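PDB 1VDM: purine phosphoribosyltransferase from Pyrococcus horikoshii, which probably transfers phosphoribosyl groups to purine bases, as expected of a purine phosphoribosyltransferase. Local coordinates for residues I75-D80 with K107-K112. Residues are numbered along the deposited sequence; the frame is centred on the assembly and turned at random.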
loop_
_atom_site.group_PDB
_atom_site.type_symbol
_atom_site.label_atom_id
_atom_site.label_comp_id
_atom_site.label_asym_id
_atom_site.label_seq_id
_atom_site.Cartn_x
_atom_site.Cartn_y
_atom_site.Cartn_z
ATOM N N ILE G 75 -42.604 -7.316 2.964
ATOM C CA ILE G 75 -41.933 -7.136 1.684
ATOM C C ILE G 75 -42.382 -8.242 0.736
ATOM O O ILE G 75 -42.065 -9.414 0.938
ATOM C CB ILE G 75 -40.406 -7.211 1.840
ATOM C CG1 ILE G 75 -39.935 -6.162 2.849
ATOM C CG2 ILE G 75 -39.738 -6.994 0.489
ATOM C CD1 ILE G 75 -38.453 -6.221 3.136
ATOM N N PRO G 76 -43.128 -7.880 -0.315
ATOM C CA PRO G 76 -43.624 -8.851 -1.290
ATOM C C PRO G 76 -42.639 -9.167 -2.405
ATOM O O PRO G 76 -41.608 -8.515 -2.547
ATOM C CB PRO G 76 -44.861 -8.165 -1.837
ATOM C CG PRO G 76 -44.394 -6.751 -1.927
ATOM C CD PRO G 76 -43.680 -6.541 -0.594
ATOM N N ILE G 77 -42.973 -10.185 -3.186
ATOM C CA ILE G 77 -42.166 -10.571 -4.328
ATOM C C ILE G 77 -43.109 -10.424 -5.512
ATOM O O ILE G 77 -44.313 -10.639 -5.374
ATOM C CB ILE G 77 -41.661 -12.035 -4.222
ATOM C CG1 ILE G 77 -42.829 -12.992 -3.992
ATOM C CG2 ILE G 77 -40.638 -12.147 -3.105
ATOM C CD1 ILE G 77 -42.405 -14.438 -3.896
ATOM N N HIS G 78 -42.578 -10.033 -6.664
ATOM C CA HIS G 78 -43.417 -9.856 -7.844
ATOM C C HIS G 78 -42.895 -10.582 -9.080
ATOM O O HIS G 78 -41.905 -11.307 -9.007
ATOM C CB HIS G 78 -43.582 -8.363 -8.138
ATOM C CG HIS G 78 -44.533 -7.667 -7.213
ATOM N ND1 HIS G 78 -45.872 -7.987 -7.145
ATOM C CD2 HIS G 78 -44.343 -6.657 -6.331
ATOM C CE1 HIS G 78 -46.466 -7.201 -6.263
ATOM N NE2 HIS G 78 -45.560 -6.386 -5.755
ATOM N N GLY G 79 -43.566 -10.375 -10.213
ATOM C CA GLY G 79 -43.176 -11.034 -11.449
ATOM C C GLY G 79 -43.634 -12.476 -11.364
ATOM O O GLY G 79 -43.913 -12.951 -10.266
ATOM N N ASP G 80 -43.739 -13.183 -12.482
ATOM C CA ASP G 80 -44.171 -14.575 -12.391
ATOM C C ASP G 80 -42.980 -15.517 -12.513
ATOM O O ASP G 80 -41.937 -15.154 -13.059
ATOM C CB ASP G 80 -45.222 -14.910 -13.457
ATOM C CG ASP G 80 -44.630 -15.062 -14.841
ATOM O OD1 ASP G 80 -45.321 -15.626 -15.719
ATOM O OD2 ASP G 80 -43.480 -14.615 -15.053
ATOM N N LYS G 107 -46.423 -20.110 -5.469
ATOM C CA LYS G 107 -47.310 -20.831 -6.372
ATOM C C LYS G 107 -48.224 -19.845 -7.086
ATOM O O LYS G 107 -48.572 -20.045 -8.248
ATOM C CB LYS G 107 -48.151 -21.855 -5.609
ATOM C CG LYS G 107 -47.355 -23.023 -5.056
ATOM C CD LYS G 107 -48.266 -24.103 -4.501
ATOM C CE LYS G 107 -47.454 -25.281 -3.991
ATOM N NZ LYS G 107 -48.304 -26.418 -3.536
ATOM N N LYS G 108 -48.606 -18.776 -6.389
ATOM C CA LYS G 108 -49.477 -17.758 -6.969
ATOM C C LYS G 108 -48.791 -17.102 -8.157
ATOM O O LYS G 108 -49.449 -16.490 -9.002
ATOM C CB LYS G 108 -49.817 -16.671 -5.947
ATOM C CG LYS G 108 -50.744 -17.085 -4.814
ATOM C CD LYS G 108 -51.017 -15.877 -3.929
ATOM C CE LYS G 108 -51.865 -16.211 -2.716
ATOM N NZ LYS G 108 -51.993 -15.019 -1.823
ATOM N N LEU G 109 -47.465 -17.220 -8.207
ATOM C CA LEU G 109 -46.679 -16.636 -9.290
ATOM C C LEU G 109 -46.374 -17.667 -10.378
ATOM O O LEU G 109 -45.644 -17.386 -11.330
ATOM C CB LEU G 109 -45.380 -16.034 -8.738
ATOM C CG LEU G 109 -45.552 -14.822 -7.814
ATOM C CD1 LEU G 109 -44.193 -14.331 -7.328
ATOM C CD2 LEU G 109 -46.280 -13.717 -8.563
ATOM N N GLY G 110 -46.939 -18.859 -10.223
ATOM C CA GLY G 110 -46.762 -19.916 -11.206
ATOM C C GLY G 110 -45.462 -20.694 -11.177
ATOM O O GLY G 110 -45.007 -21.170 -12.219
ATOM N N ALA G 111 -44.865 -20.845 -10.000
ATOM C CA ALA G 111 -43.606 -21.574 -9.885
ATOM C C ALA G 111 -43.651 -22.961 -10.531
ATOM O O ALA G 111 -44.530 -23.778 -10.234
ATOM C CB ALA G 111 -43.208 -21.699 -8.424
ATOM N N LYS G 112 -42.697 -23.208 -11.423
ATOM C CA LYS G 112 -42.584 -24.491 -12.103
ATOM C C LYS G 112 -42.342 -25.544 -11.021
ATOM O O LYS G 112 -43.274 -26.229 -10.590
ATOM C CB LYS G 112 -41.410 -24.441 -13.090
ATOM C CG LYS G 112 -41.079 -25.746 -13.814
ATOM C CD LYS G 112 -39.874 -25.544 -14.742
ATOM C CE LYS G 112 -39.369 -26.851 -15.353
ATOM N NZ LYS G 112 -38.758 -27.774 -14.347
#
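L109, in the turn that follows helix 97-107, lays its isobutyl group against the loop I77-D80 and is the one residue of 107-112 that touches 75-80. The chain reaches that point through a type I beta turn from K107 to G110, closed by G110 N on K107 O at 2.8 Å. At L109 the CG lies anti to the carbonyl carbon (chi1 -66°), and both methyls reach the loop. CD1 meets the flank of I77, 3.8 Å from its CG1, the two branched chains crossing at a slant; I77 in turn packs on K54 and I56 of strand 53-61. The carbonyl of G79 points at the leucine's branch, its O 3.3 Å from L109 CD1 and 3.0 Å from L109 CD2, the latter tight for a carbon-oxygen contact and not a bond. G79 suits the course of the loop through its positive phi (76°), readily adopted by glycine. H78 starts away from L109, and its NE2 hydrogen-bonds H78 NE2 of the second subunit. L109 O comes 3.3 Å from D80 CB, while the D80 carboxylate leads away, as suits an exposed position. G110 then ends the helix in a Schellman motif, its positive phi (79°) again easy for glycine, and the chain can turn toward A111, which packs on V86 of strand 85-90. The chemistry implies van der Waals packing of one leucine against an isoleucine and backbone carbonyl, without hydrogen bonds between the two segments; a backbone hydrogen bond between L109 and L81, just past D80, adds a directional link.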